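Local coordinates for Serine/threonine protein phosphatase Stp1 (Streptococcus agalactiae, PDB 2PK0), which probably removes phosphate from phosphorylated serine and threonine residues of proteins, as a magnesium-dependent phosphatase of the PP2C family, at residues A[34-39]-A[62-67]; A[50-55]-A[88-93]; A[216-221]-A[240-245]. All coordinates share one frame; numbering follows the deposited sequence.

Contact 1: residues A[34-39]-A[62-67]; sequences VPLIIL and SDWAET
Trp64, near the C-terminal end of helix 48-64, lays its indole against the start of strand 35-43, where a helical layer packs on a sheet of the PP2C alpha-beta-beta-alpha sandwich. The tight part of the contact is one ring face. Leu36 CB stands over the five-membered ring, 3.6 Å from its centroid and 16° off the normal, a CH-pi contact. The strand backbone puts CB there, and CG anti to the backbone N (chi1 179°) lets Leu36 CD2 follow onto the indole, 3.6 Å from Trp64 CG. At the benzo end, Val34 CG1 meets Trp64 CZ2 at 3.8 Å, the two side chains crossing at about a right angle. Trp78 of helix 72-96 adds to this packed side, meeting the Trp64 ring edge-to-face; its NE1 donates a hydrogen bond to Asp63 OD2.

The packing thins beyond the indole. A type I turn from Trp64 to Thr67 leads the chain off, and Ser62, Asp63 and Glu66 are exposed; Thr67 OG1 bonds back to Trp64 O, which also accepts from Thr67 N.

One hydrogen bond crosses the contact at the ring edge: Trp64 NE1 to Val34 O, 3.0 Å, bent to 147° at the hydrogen, with the oxygen in the indole plane.

Contact 2: residues A[50-55]-A[88-93]; sequences NIASEM and RKIYEL
Ile90 supplies the main bump, its CD1 pressing on the small surface of Ala52: the methyl lies 3.5 Å from Ala52 O and 3.9 Å from Ala52 CB. Ile90 CG2 flanks it, 4.1 Å from Ala52 CB, so both branches of the isoleucine border the alanine methyl. A single methyl at this position leaves a shallow hollow on helix 48-64, and here the backbones come closest, with CA atoms of Ala52 and Ile90 6.5 Å apart.

The second bump is Leu93 CD2, which rests on the saddle formed by Ile51 CG2 and Met55 SD, from residues one helical turn apart. It lies 3.9 Å from Ile51 CG2 and 3.7 Å from Met55 SD. Leu93 and Ile51 cross at about a right angle, whereas Leu93 and Met55 approach tip to tip, the thioether chain extending from the backbone and then bending at chi3 (-103°).

The two segments form an antiparallel helix pair in the helical layer of the PP2C sandwich, their axes 10.9 Å apart at closest approach and their directions at 157°. No hydrogen bond crosses between the segments; the side-chain packing is apolar, apart from Ile90 CD1 against the Ala52 carbonyl oxygen, which accepts from Thr56 OG1. Met102, from a loop, touches Ala52, Ile90 and Leu93 and so adds a further hydrophobic side chain to the pair. Lys89 NZ forms a salt bridge with Asp59 of helix 48-64.

Contact 3: residues A[216-221]-A[240-245]; sequences KTLDDK and VALVYV
Helix 218-231 begins beside strand 238-245, the backbones coming closest at Leu218 and Leu242, whose CA atoms are 7.5 Å apart. Leu218, in the first turn, is the one residue of 216-221 with atoms within touching distance of the strand segment. Its chi1 (-156°, CG anti to the backbone N) points CG at the strand, and chi2 (60°) divides CD1 and CD2 between Tyr244 and Leu242. CD1 rests 4.0 Å from Tyr244 CB; CD2 sits over the backbone between the two strand residues, 3.7 Å from Leu242 O, and also meets Leu242 CB at 4.2 Å.

Being two apart in the strand, Leu242 and Tyr244 turn their beta carbons to one face, and the isobutyl group spans them. Tyr244 contributes its CB, since the rest of its side chain leads away from the helix segment. Leu242 reciprocates with CD1, which approaches Leu218 O at 4.1 Å. No hydrogen bond links the segments.

The helix start is fixed locally by Thr217 at the N-cap: its OG1 accepts from Asp220 N at 3.0 Å, with an angle of 154° at the hydrogen. Leu218 also touches Glu7 and Ser9 of strand 6-13 and Tyr191 of strand 191-195. These strands flank 238-245 on its two sides in the antiparallel sheet, so the start of helix 218-231 packs across three adjacent strands of the PP2C sandwich.

How the contacts relate
Contact 1 joins helix 48-64 to one sheet, and contact 2 lies within the same helical layer; their centres are 18 Å apart, with no direct touch. Contact 3 joins a helix to the other sheet, its centre about 20 Å from that of contact 1 and 29 Å from that of contact 2. The two sheets bring contacts 1 and 3 together: Ile37 CD1 meets Val243 CG2 at 3.8 Å, and Ile37 CG2 meets Ala241 CB. One magnesium ion is bound by Asp41 and Gly42, another by Asp41, Asp197 and Asp236. The side chain of Ala52 in contact 2 is about 9 Å from a magnesium ion. Strand 35-43 runs to Asp41; strand 238-245 starts just after Asp236.

Contact 1: residues A[34-39]-A[62-67]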
ATOM      1  N   VAL A  34      -5.543 -18.482   1.950  1.00 29.94           N
ATOM      2  CA  VAL A  34      -5.593 -17.226   1.208  1.00 30.87           C
ATOM      3  C   VAL A  34      -4.578 -16.227   1.747  1.00 32.50           C
ATOM      4  O   VAL A  34      -4.710 -15.801   2.894  1.00 36.80           O
ATOM      5  CB  VAL A  34      -7.006 -16.604   1.242  1.00 28.26           C
ATOM      6  CG1 VAL A  34      -7.095 -15.423   0.295  1.00 25.75           C
ATOM      7  CG2 VAL A  34      -8.028 -17.660   0.889  1.00 28.27           C
ATOM      8  N   PRO A  35      -3.581 -15.836   0.916  1.00 29.32           N
ATOM      9  CA  PRO A  35      -2.574 -14.891   1.361  1.00 27.13           C
ATOM     10  C   PRO A  35      -3.126 -13.479   1.449  1.00 28.65           C
ATOM     11  O   PRO A  35      -3.993 -13.114   0.659  1.00 29.83           O
ATOM     12  CB  PRO A  35      -1.493 -14.942   0.267  1.00 26.64           C
ATOM     13  CG  PRO A  35      -2.024 -15.742  -0.833  1.00 27.56           C
ATOM     14  CD  PRO A  35      -3.404 -16.222  -0.495  1.00 28.56           C
ATOM     15  N   LEU A  36      -2.619 -12.696   2.404  1.00 26.77           N
ATOM     16  CA  LEU A  36      -2.943 -11.292   2.507  1.00 24.99           C
ATOM     17  C   LEU A  36      -1.661 -10.508   2.747  1.00 27.65           C
ATOM     18  O   LEU A  36      -0.826 -10.901   3.550  1.00 27.89           O
ATOM     19  CB  LEU A  36      -3.922 -11.068   3.657  1.00 27.01           C
ATOM     20  CG  LEU A  36      -4.381  -9.640   3.956  1.00 26.50           C
ATOM     21  CD1 LEU A  36      -5.516  -9.197   3.036  1.00 25.68           C
ATOM     22  CD2 LEU A  36      -4.812  -9.548   5.386  1.00 25.94           C
ATOM     23  N   ILE A  37      -1.516  -9.393   2.045  1.00 28.45           N
ATOM     24  CA  ILE A  37      -0.352  -8.535   2.150  1.00 24.54           C
ATOM     25  C   ILE A  37      -0.866  -7.209   2.631  1.00 27.38           C
ATOM     26  O   ILE A  37      -1.815  -6.671   2.065  1.00 28.55           O
ATOM     27  CB  ILE A  37       0.270  -8.313   0.784  1.00 25.90           C
ATOM     28  CG1 ILE A  37       0.875  -9.611   0.257  1.00 26.89           C
ATOM     29  CG2 ILE A  37       1.314  -7.222   0.840  1.00 26.53           C
ATOM     30  CD1 ILE A  37       1.098  -9.593  -1.206  1.00 28.38           C
ATOM     31  N   ILE A  38      -0.276  -6.704   3.714  1.00 28.34           N
ATOM     32  CA  ILE A  38      -0.654  -5.427   4.266  1.00 25.81           C
ATOM     33  C   ILE A  38       0.536  -4.483   4.335  1.00 25.45           C
ATOM     34  O   ILE A  38       1.520  -4.772   4.993  1.00 24.99           O
ATOM     35  CB  ILE A  38      -1.253  -5.575   5.669  1.00 27.56           C
ATOM     36  CG1 ILE A  38      -2.186  -6.771   5.735  1.00 27.84           C
ATOM     37  CG2 ILE A  38      -2.038  -4.324   6.042  1.00 24.96           C
ATOM     38  CD1 ILE A  38      -2.903  -6.865   7.058  1.00 32.34           C
ATOM     39  N   LEU A  39       0.419  -3.344   3.655  1.00 26.92           N
ATOM     40  CA  LEU A  39       1.432  -2.287   3.666  1.00 27.29           C
ATOM     41  C   LEU A  39       0.839  -1.039   4.329  1.00 28.19           C
ATOM     42  O   LEU A  39      -0.293  -0.643   4.003  1.00 30.40           O
ATOM     43  CB  LEU A  39       1.860  -1.963   2.223  1.00 27.37           C
ATOM     44  CG  LEU A  39       3.045  -1.029   1.928  1.00 30.48           C
ATOM     45  CD1 LEU A  39       3.663  -1.370   0.611  1.00 30.96           C
ATOM     46  CD2 LEU A  39       2.671   0.463   1.911  1.00 34.49           C
ATOM     47  N   SER A  62      -3.145 -10.697  12.228  1.00 39.28           N
ATOM     48  CA  SER A  62      -3.381 -11.671  13.262  1.00 38.82           C
ATOM     49  C   SER A  62      -4.845 -12.060  13.319  1.00 40.03           C
ATOM     50  O   SER A  62      -5.154 -13.179  13.686  1.00 42.54           O
ATOM     51  CB  SER A  62      -2.901 -11.145  14.604  1.00 39.61           C
ATOM     52  OG  SER A  62      -3.834 -11.406  15.614  1.00 42.54           O
ATOM     53  N   ASP A  63      -5.748 -11.160  12.942  1.00 41.60           N
ATOM     54  CA  ASP A  63      -7.153 -11.511  12.937  1.00 43.20           C
ATOM     55  C   ASP A  63      -7.422 -12.312  11.680  1.00 42.19           C
ATOM     56  O   ASP A  63      -8.148 -13.302  11.722  1.00 42.89           O
ATOM     57  CB  ASP A  63      -8.058 -10.275  13.039  1.00 49.26           C
ATOM     58  CG  ASP A  63      -9.553 -10.635  13.058  1.00 54.84           C
ATOM     59  OD1 ASP A  63      -9.942 -11.575  13.790  1.00 58.37           O
ATOM     60  OD2 ASP A  63     -10.348  -9.986  12.341  1.00 56.05           O
ATOM     61  N   TRP A  64      -6.778 -11.905  10.585  1.00 41.10           N
ATOM     62  CA  TRP A  64      -6.852 -12.586   9.280  1.00 37.34           C
ATOM     63  C   TRP A  64      -6.426 -14.041   9.354  1.00 36.13           C
ATOM     64  O   TRP A  64      -6.997 -14.893   8.691  1.00 35.29           O
ATOM     65  CB  TRP A  64      -5.979 -11.881   8.224  1.00 35.00           C
ATOM     66  CG  TRP A  64      -5.948 -12.586   6.863  1.00 33.64           C
ATOM     67  CD1 TRP A  64      -5.011 -13.469   6.415  1.00 33.25           C
ATOM     68  CD2 TRP A  64      -6.905 -12.456   5.805  1.00 34.38           C
ATOM     69  NE1 TRP A  64      -5.316 -13.895   5.153  1.00 32.64           N
ATOM     70  CE2 TRP A  64      -6.473 -13.290   4.749  1.00 33.33           C
ATOM     71  CE3 TRP A  64      -8.083 -11.706   5.642  1.00 33.76           C
ATOM     72  CZ2 TRP A  64      -7.171 -13.396   3.546  1.00 33.61           C
ATOM     73  CZ3 TRP A  64      -8.772 -11.807   4.454  1.00 33.66           C
ATOM     74  CH2 TRP A  64      -8.312 -12.652   3.415  1.00 34.54           C
ATOM     75  N   ALA A  65      -5.418 -14.323  10.164  1.00 35.81           N
ATOM     76  CA  ALA A  65      -4.868 -15.663  10.256  1.00 35.55           C
ATOM     77  C   ALA A  65      -5.873 -16.634  10.843  1.00 37.18           C
ATOM     78  O   ALA A  65      -5.787 -17.837  10.608  1.00 40.70           O
ATOM     79  CB  ALA A  65      -3.602 -15.642  11.103  1.00 34.72           C
ATOM     80  N   GLU A  66      -6.836 -16.107  11.597  1.00 37.60           N
ATOM     81  CA  GLU A  66      -7.816 -16.948  12.251  1.00 36.32           C
ATOM     82  C   GLU A  66      -9.046 -17.180  11.387  1.00 36.18           C
ATOM     83  O   GLU A  66      -9.862 -18.045  11.687  1.00 36.01           O
ATOM     84  CB  GLU A  66      -8.190 -16.375  13.619  1.00 37.53           C
ATOM     85  CG  GLU A  66      -7.019 -16.321  14.619  1.00 41.79           C
ATOM     86  CD  GLU A  66      -6.518 -17.704  15.063  1.00 44.46           C
ATOM     87  OE1 GLU A  66      -7.319 -18.665  15.086  1.00 46.11           O
ATOM     88  OE2 GLU A  66      -5.318 -17.829  15.399  1.00 45.20           O
ATOM     89  N   THR A  67      -9.161 -16.439  10.291  1.00 35.48           N
ATOM     90  CA  THR A  67     -10.335 -16.557   9.452  1.00 34.87           C
ATOM     91  C   THR A  67     -10.325 -17.756   8.542  1.00 36.79           C
ATOM     92  O   THR A  67      -9.308 -18.419   8.368  1.00 37.76           O
ATOM     93  CB  THR A  67     -10.551 -15.339   8.568  1.00 35.32           C
ATOM     94  OG1 THR A  67      -9.707 -15.424   7.415  1.00 34.12           O
ATOM     95  CG2 THR A  67     -10.311 -14.049   9.329  1.00 33.66           C
TER

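Contact 2: residues A[50-55]-A[88-93]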
ATOM      1  N   ASN A  50       5.229   5.037  13.840  1.00 42.99           N
ATOM      2  CA  ASN A  50       5.694   3.653  13.974  1.00 42.94           C
ATOM      3  C   ASN A  50       4.633   2.749  14.573  1.00 40.80           C
ATOM      4  O   ASN A  50       4.386   1.670  14.049  1.00 38.31           O
ATOM      5  CB  ASN A  50       6.961   3.565  14.824  1.00 45.81           C
ATOM      6  CG  ASN A  50       8.050   4.485  14.335  1.00 49.17           C
ATOM      7  OD1 ASN A  50       7.940   5.702  14.453  1.00 51.24           O
ATOM      8  ND2 ASN A  50       9.110   3.911  13.778  1.00 47.94           N
ATOM      9  N   ILE A  51       4.017   3.219  15.661  1.00 40.46           N
ATOM     10  CA  ILE A  51       2.973   2.495  16.383  1.00 40.56           C
ATOM     11  C   ILE A  51       1.767   2.232  15.472  1.00 39.51           C
ATOM     12  O   ILE A  51       1.326   1.104  15.343  1.00 38.71           O
ATOM     13  CB  ILE A  51       2.563   3.247  17.711  1.00 42.96           C
ATOM     14  CG1 ILE A  51       3.647   3.102  18.787  1.00 45.36           C
ATOM     15  CG2 ILE A  51       1.258   2.735  18.295  1.00 39.24           C
ATOM     16  CD1 ILE A  51       3.778   1.684  19.366  1.00 49.35           C
ATOM     17  N   ALA A  52       1.289   3.264  14.791  1.00 39.05           N
ATOM     18  CA  ALA A  52       0.083   3.157  13.978  1.00 37.60           C
ATOM     19  C   ALA A  52       0.233   2.167  12.832  1.00 38.54           C
ATOM     20  O   ALA A  52      -0.677   1.361  12.572  1.00 40.46           O
ATOM     21  CB  ALA A  52      -0.322   4.529  13.444  1.00 36.37           C
ATOM     22  N   SER A  53       1.387   2.227  12.164  1.00 37.10           N
ATOM     23  CA  SER A  53       1.681   1.358  11.023  1.00 33.46           C
ATOM     24  C   SER A  53       1.879  -0.092  11.450  1.00 33.43           C
ATOM     25  O   SER A  53       1.260  -0.981  10.880  1.00 34.80           O
ATOM     26  CB  SER A  53       2.880   1.875  10.218  1.00 31.92           C
ATOM     27  OG  SER A  53       4.104   1.812  10.930  1.00 27.79           O
ATOM     28  N   GLU A  54       2.699  -0.325  12.472  1.00 34.16           N
ATOM     29  CA  GLU A  54       2.855  -1.679  13.002  1.00 35.51           C
ATOM     30  C   GLU A  54       1.589  -2.250  13.664  1.00 35.52           C
ATOM     31  O   GLU A  54       1.333  -3.444  13.561  1.00 36.33           O
ATOM     32  CB  GLU A  54       4.059  -1.783  13.940  1.00 35.98           C
ATOM     33  CG  GLU A  54       4.324  -3.205  14.430  1.00 39.78           C
ATOM     34  CD  GLU A  54       5.652  -3.356  15.124  1.00 43.37           C
ATOM     35  OE1 GLU A  54       6.400  -2.351  15.196  1.00 44.69           O
ATOM     36  OE2 GLU A  54       5.946  -4.483  15.594  1.00 44.22           O
ATOM     37  N   MET A  55       0.776  -1.415  14.306  1.00 34.68           N
ATOM     38  CA  MET A  55      -0.438  -1.932  14.955  1.00 35.99           C
ATOM     39  C   MET A  55      -1.506  -2.393  13.964  1.00 34.09           C
ATOM     40  O   MET A  55      -2.035  -3.489  14.091  1.00 32.95           O
ATOM     41  CB  MET A  55      -1.030  -0.909  15.906  1.00 35.54           C
ATOM     42  CG  MET A  55      -1.902  -1.482  16.986  1.00 40.09           C
ATOM     43  SD  MET A  55      -1.894  -0.340  18.389  1.00 45.72           S
ATOM     44  CE  MET A  55      -0.779  -1.160  19.568  1.00 42.19           C
ATOM     45  N   ARG A  88     -10.893   3.564  14.480  1.00 40.36           N
ATOM     46  CA  ARG A  88     -11.275   4.071  15.784  1.00 40.52           C
ATOM     47  C   ARG A  88     -10.341   3.579  16.906  1.00 39.20           C
ATOM     48  O   ARG A  88     -10.211   4.245  17.922  1.00 38.66           O
ATOM     49  CB  ARG A  88     -12.747   3.766  16.069  1.00 44.75           C
ATOM     50  CG  ARG A  88     -13.052   2.308  16.270  1.00 50.69           C
ATOM     51  CD  ARG A  88     -14.502   1.972  15.976  1.00 55.26           C
ATOM     52  NE  ARG A  88     -15.437   2.658  16.857  1.00 59.47           N
ATOM     53  CZ  ARG A  88     -16.335   3.541  16.434  1.00 61.11           C
ATOM     54  NH1 ARG A  88     -17.153   4.118  17.302  1.00 60.27           N
ATOM     55  NH2 ARG A  88     -16.409   3.836  15.138  1.00 61.31           N
ATOM     56  N   LYS A  89      -9.658   2.451  16.709  1.00 36.94           N
ATOM     57  CA  LYS A  89      -8.675   1.981  17.693  1.00 36.38           C
ATOM     58  C   LYS A  89      -7.428   2.880  17.722  1.00 39.91           C
ATOM     59  O   LYS A  89      -6.885   3.171  18.780  1.00 45.84           O
ATOM     60  CB  LYS A  89      -8.274   0.532  17.412  1.00 35.36           C
ATOM     61  CG  LYS A  89      -7.545  -0.153  18.533  1.00 35.64           C
ATOM     62  CD  LYS A  89      -6.993  -1.536  18.135  1.00 36.37           C
ATOM     63  CE  LYS A  89      -6.046  -2.045  19.257  1.00 39.25           C
ATOM     64  NZ  LYS A  89      -5.882  -3.550  19.325  1.00 41.40           N
ATOM     65  N   ILE A  90      -6.992   3.344  16.561  1.00 39.76           N
ATOM     66  CA  ILE A  90      -5.816   4.201  16.481  1.00 39.31           C
ATOM     67  C   ILE A  90      -6.153   5.658  16.838  1.00 40.58           C
ATOM     68  O   ILE A  90      -5.323   6.376  17.405  1.00 39.95           O
ATOM     69  CB  ILE A  90      -5.183   4.087  15.076  1.00 39.15           C
ATOM     70  CG1 ILE A  90      -4.548   2.724  14.924  1.00 38.81           C
ATOM     71  CG2 ILE A  90      -4.115   5.120  14.818  1.00 37.08           C
ATOM     72  CD1 ILE A  90      -3.714   2.663  13.726  1.00 42.03           C
ATOM     73  N   TYR A  91      -7.372   6.094  16.525  1.00 40.25           N
ATOM     74  CA  TYR A  91      -7.801   7.435  16.917  1.00 40.13           C
ATOM     75  C   TYR A  91      -7.843   7.551  18.433  1.00 40.58           C
ATOM     76  O   TYR A  91      -7.355   8.519  19.001  1.00 39.74           O
ATOM     77  CB  TYR A  91      -9.182   7.774  16.358  1.00 43.16           C
ATOM     78  CG  TYR A  91      -9.693   9.111  16.857  1.00 44.74           C
ATOM     79  CD1 TYR A  91      -9.101  10.297  16.421  1.00 45.09           C
ATOM     80  CD2 TYR A  91     -10.750   9.193  17.769  1.00 43.60           C
ATOM     81  CE1 TYR A  91      -9.539  11.530  16.866  1.00 44.72           C
ATOM     82  CE2 TYR A  91     -11.197  10.424  18.229  1.00 44.57           C
ATOM     83  CZ  TYR A  91     -10.581  11.596  17.772  1.00 45.74           C
ATOM     84  OH  TYR A  91     -11.006  12.839  18.206  1.00 45.67           O
ATOM     85  N   GLU A  92      -8.433   6.546  19.070  1.00 42.98           N
ATOM     86  CA  GLU A  92      -8.585   6.511  20.512  1.00 42.42           C
ATOM     87  C   GLU A  92      -7.202   6.518  21.148  1.00 41.93           C
ATOM     88  O   GLU A  92      -6.937   7.299  22.064  1.00 42.02           O
ATOM     89  CB  GLU A  92      -9.335   5.251  20.923  1.00 43.45           C
ATOM     90  CG  GLU A  92     -10.594   5.484  21.730  1.00 47.51           C
ATOM     91  CD  GLU A  92     -11.831   5.749  20.862  1.00 50.44           C
ATOM     92  OE1 GLU A  92     -12.009   6.901  20.400  1.00 51.02           O
ATOM     93  OE2 GLU A  92     -12.641   4.802  20.670  1.00 51.62           O
ATOM     94  N   LEU A  93      -6.313   5.677  20.624  1.00 42.76           N
ATOM     95  CA  LEU A  93      -4.930   5.591  21.096  1.00 43.55           C
ATOM     96  C   LEU A  93      -4.158   6.887  20.823  1.00 46.69           C
ATOM     97  O   LEU A  93      -3.263   7.256  21.585  1.00 48.85           O
ATOM     98  CB  LEU A  93      -4.229   4.396  20.448  1.00 42.28           C
ATOM     99  CG  LEU A  93      -2.823   4.011  20.917  1.00 42.71           C
ATOM    100  CD1 LEU A  93      -2.828   3.519  22.368  1.00 42.99           C
ATOM    101  CD2 LEU A  93      -2.228   2.961  20.001  1.00 40.78           C
TER

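Contact 3: residues A[216-221]-A[240-245]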
ATOM      1  N   LYS A 216      16.310 -11.216 -13.481  1.00 44.47           N
ATOM      2  CA  LYS A 216      16.878 -11.230 -12.145  1.00 38.48           C
ATOM      3  C   LYS A 216      15.774 -11.811 -11.258  1.00 35.70           C
ATOM      4  O   LYS A 216      14.622 -11.893 -11.689  1.00 32.69           O
ATOM      5  CB  LYS A 216      17.155  -9.801 -11.669  1.00 39.73           C
ATOM      6  CG  LYS A 216      18.465  -9.144 -12.130  1.00 41.20           C
ATOM      7  CD  LYS A 216      18.620  -7.746 -11.487  1.00 39.49           C
ATOM      8  CE  LYS A 216      20.085  -7.328 -11.334  1.00 40.23           C
ATOM      9  NZ  LYS A 216      20.344  -6.624 -10.032  1.00 39.63           N
ATOM     10  N   THR A 217      16.100 -12.191 -10.019  1.00 33.21           N
ATOM     11  CA  THR A 217      15.072 -12.677  -9.103  1.00 31.83           C
ATOM     12  C   THR A 217      14.220 -11.514  -8.622  1.00 31.55           C
ATOM     13  O   THR A 217      14.626 -10.348  -8.739  1.00 32.48           O
ATOM     14  CB  THR A 217      15.650 -13.279  -7.852  1.00 32.22           C
ATOM     15  OG1 THR A 217      16.397 -12.264  -7.191  1.00 35.08           O
ATOM     16  CG2 THR A 217      16.539 -14.480  -8.153  1.00 31.84           C
ATOM     17  N   LEU A 218      13.045 -11.845  -8.081  1.00 28.64           N
ATOM     18  CA  LEU A 218      12.101 -10.853  -7.590  1.00 28.91           C
ATOM     19  C   LEU A 218      12.718 -10.060  -6.435  1.00 30.89           C
ATOM     20  O   LEU A 218      12.705  -8.822  -6.442  1.00 29.81           O
ATOM     21  CB  LEU A 218      10.816 -11.532  -7.135  1.00 26.80           C
ATOM     22  CG  LEU A 218       9.616 -10.595  -7.155  1.00 27.09           C
ATOM     23  CD1 LEU A 218       9.397 -10.069  -8.585  1.00 23.44           C
ATOM     24  CD2 LEU A 218       8.363 -11.278  -6.581  1.00 24.71           C
ATOM     25  N   ASP A 219      13.283 -10.797  -5.478  1.00 31.40           N
ATOM     26  CA  ASP A 219      14.053 -10.238  -4.376  1.00 34.63           C
ATOM     27  C   ASP A 219      15.178  -9.267  -4.819  1.00 37.50           C
ATOM     28  O   ASP A 219      15.351  -8.211  -4.189  1.00 38.88           O
ATOM     29  CB  ASP A 219      14.621 -11.357  -3.477  1.00 35.46           C
ATOM     30  CG  ASP A 219      13.587 -11.939  -2.489  1.00 35.96           C
ATOM     31  OD1 ASP A 219      12.433 -11.478  -2.437  1.00 36.73           O
ATOM     32  OD2 ASP A 219      13.932 -12.877  -1.744  1.00 36.82           O
ATOM     33  N   ASP A 220      15.924  -9.602  -5.888  1.00 36.92           N
ATOM     34  CA  ASP A 220      16.959  -8.684  -6.418  1.00 37.48           C
ATOM     35  C   ASP A 220      16.335  -7.439  -7.052  1.00 37.68           C
ATOM     36  O   ASP A 220      16.903  -6.342  -6.968  1.00 39.85           O
ATOM     37  CB  ASP A 220      17.877  -9.342  -7.463  1.00 39.21           C
ATOM     38  CG  ASP A 220      18.979 -10.219  -6.852  1.00 41.30           C
ATOM     39  OD1 ASP A 220      19.043 -10.350  -5.611  1.00 41.80           O
ATOM     40  OD2 ASP A 220      19.785 -10.791  -7.634  1.00 42.05           O
ATOM     41  N   LYS A 221      15.184  -7.621  -7.702  1.00 35.09           N
ATOM     42  CA  LYS A 221      14.476  -6.519  -8.341  1.00 33.56           C
ATOM     43  C   LYS A 221      13.941  -5.528  -7.311  1.00 35.36           C
ATOM     44  O   LYS A 221      14.003  -4.315  -7.523  1.00 35.37           O
ATOM     45  CB  LYS A 221      13.330  -7.040  -9.213  1.00 32.76           C
ATOM     46  CG  LYS A 221      13.749  -7.580 -10.581  1.00 30.63           C
ATOM     47  CD  LYS A 221      12.761  -8.644 -11.054  1.00 31.19           C
ATOM     48  CE  LYS A 221      12.997  -9.041 -12.498  1.00 30.90           C
ATOM     49  NZ  LYS A 221      11.818  -9.778 -13.025  1.00 30.36           N
ATOM     50  N   VAL A 240       7.955  -1.714  -0.345  1.00 30.17           N
ATOM     51  CA  VAL A 240       7.381  -2.313  -1.551  1.00 26.02           C
ATOM     52  C   VAL A 240       7.011  -3.787  -1.360  1.00 27.13           C
ATOM     53  O   VAL A 240       7.802  -4.572  -0.824  1.00 28.79           O
ATOM     54  CB  VAL A 240       8.339  -2.185  -2.791  1.00 23.76           C
ATOM     55  CG1 VAL A 240       7.618  -2.536  -4.079  1.00 22.52           C
ATOM     56  CG2 VAL A 240       8.909  -0.789  -2.927  1.00 22.71           C
ATOM     57  N   ALA A 241       5.802  -4.158  -1.779  1.00 27.03           N
ATOM     58  CA  ALA A 241       5.460  -5.566  -1.985  1.00 25.75           C
ATOM     59  C   ALA A 241       5.351  -5.849  -3.472  1.00 25.87           C
ATOM     60  O   ALA A 241       4.630  -5.151  -4.199  1.00 27.68           O
ATOM     61  CB  ALA A 241       4.162  -5.906  -1.314  1.00 24.05           C
ATOM     62  N   LEU A 242       6.061  -6.869  -3.933  1.00 26.40           N
ATOM     63  CA  LEU A 242       5.949  -7.282  -5.328  1.00 27.66           C
ATOM     64  C   LEU A 242       5.391  -8.676  -5.384  1.00 28.55           C
ATOM     65  O   LEU A 242       5.817  -9.529  -4.610  1.00 30.05           O
ATOM     66  CB  LEU A 242       7.302  -7.286  -6.020  1.00 26.85           C
ATOM     67  CG  LEU A 242       8.016  -5.969  -6.280  1.00 26.41           C
ATOM     68  CD1 LEU A 242       9.446  -6.295  -6.649  1.00 27.09           C
ATOM     69  CD2 LEU A 242       7.341  -5.201  -7.392  1.00 25.55           C
ATOM     70  N   VAL A 243       4.423  -8.890  -6.281  1.00 27.83           N
ATOM     71  CA  VAL A 243       3.897 -10.216  -6.567  1.00 29.14           C
ATOM     72  C   VAL A 243       4.092 -10.524  -8.064  1.00 31.50           C
ATOM     73  O   VAL A 243       3.603  -9.793  -8.907  1.00 32.01           O
ATOM     74  CB  VAL A 243       2.395 -10.336  -6.230  1.00 30.68           C
ATOM     75  CG1 VAL A 243       1.941 -11.796  -6.300  1.00 30.07           C
ATOM     76  CG2 VAL A 243       2.079  -9.730  -4.862  1.00 30.79           C
ATOM     77  N   TYR A 244       4.806 -11.601  -8.382  1.00 32.91           N
ATOM     78  CA  TYR A 244       4.997 -12.041  -9.765  1.00 33.54           C
ATOM     79  C   TYR A 244       4.133 -13.272 -10.068  1.00 34.37           C
ATOM     80  O   TYR A 244       4.092 -14.214  -9.278  1.00 35.26           O
ATOM     81  CB  TYR A 244       6.476 -12.354 -10.022  1.00 33.11           C
ATOM     82  CG  TYR A 244       6.736 -12.991 -11.372  1.00 33.78           C
ATOM     83  CD1 TYR A 244       6.510 -12.282 -12.554  1.00 33.96           C
ATOM     84  CD2 TYR A 244       7.213 -14.294 -11.472  1.00 32.34           C
ATOM     85  CE1 TYR A 244       6.743 -12.847 -13.783  1.00 32.30           C
ATOM     86  CE2 TYR A 244       7.434 -14.871 -12.698  1.00 32.15           C
ATOM     87  CZ  TYR A 244       7.197 -14.141 -13.846  1.00 33.22           C
ATOM     88  OH  TYR A 244       7.419 -14.711 -15.069  1.00 36.67           O
ATOM     89  N   VAL A 245       3.454 -13.271 -11.214  1.00 35.89           N
ATOM     90  CA  VAL A 245       2.520 -14.358 -11.548  1.00 38.43           C
ATOM     91  C   VAL A 245       3.179 -15.350 -12.483  1.00 42.58           C
ATOM     92  O   VAL A 245       3.367 -15.064 -13.668  1.00 43.08           O
ATOM     93  CB  VAL A 245       1.245 -13.813 -12.197  1.00 34.90           C
ATOM     94  CG1 VAL A 245       0.252 -14.904 -12.426  1.00 32.74           C
ATOM     95  CG2 VAL A 245       0.634 -12.751 -11.317  1.00 35.41           C
TER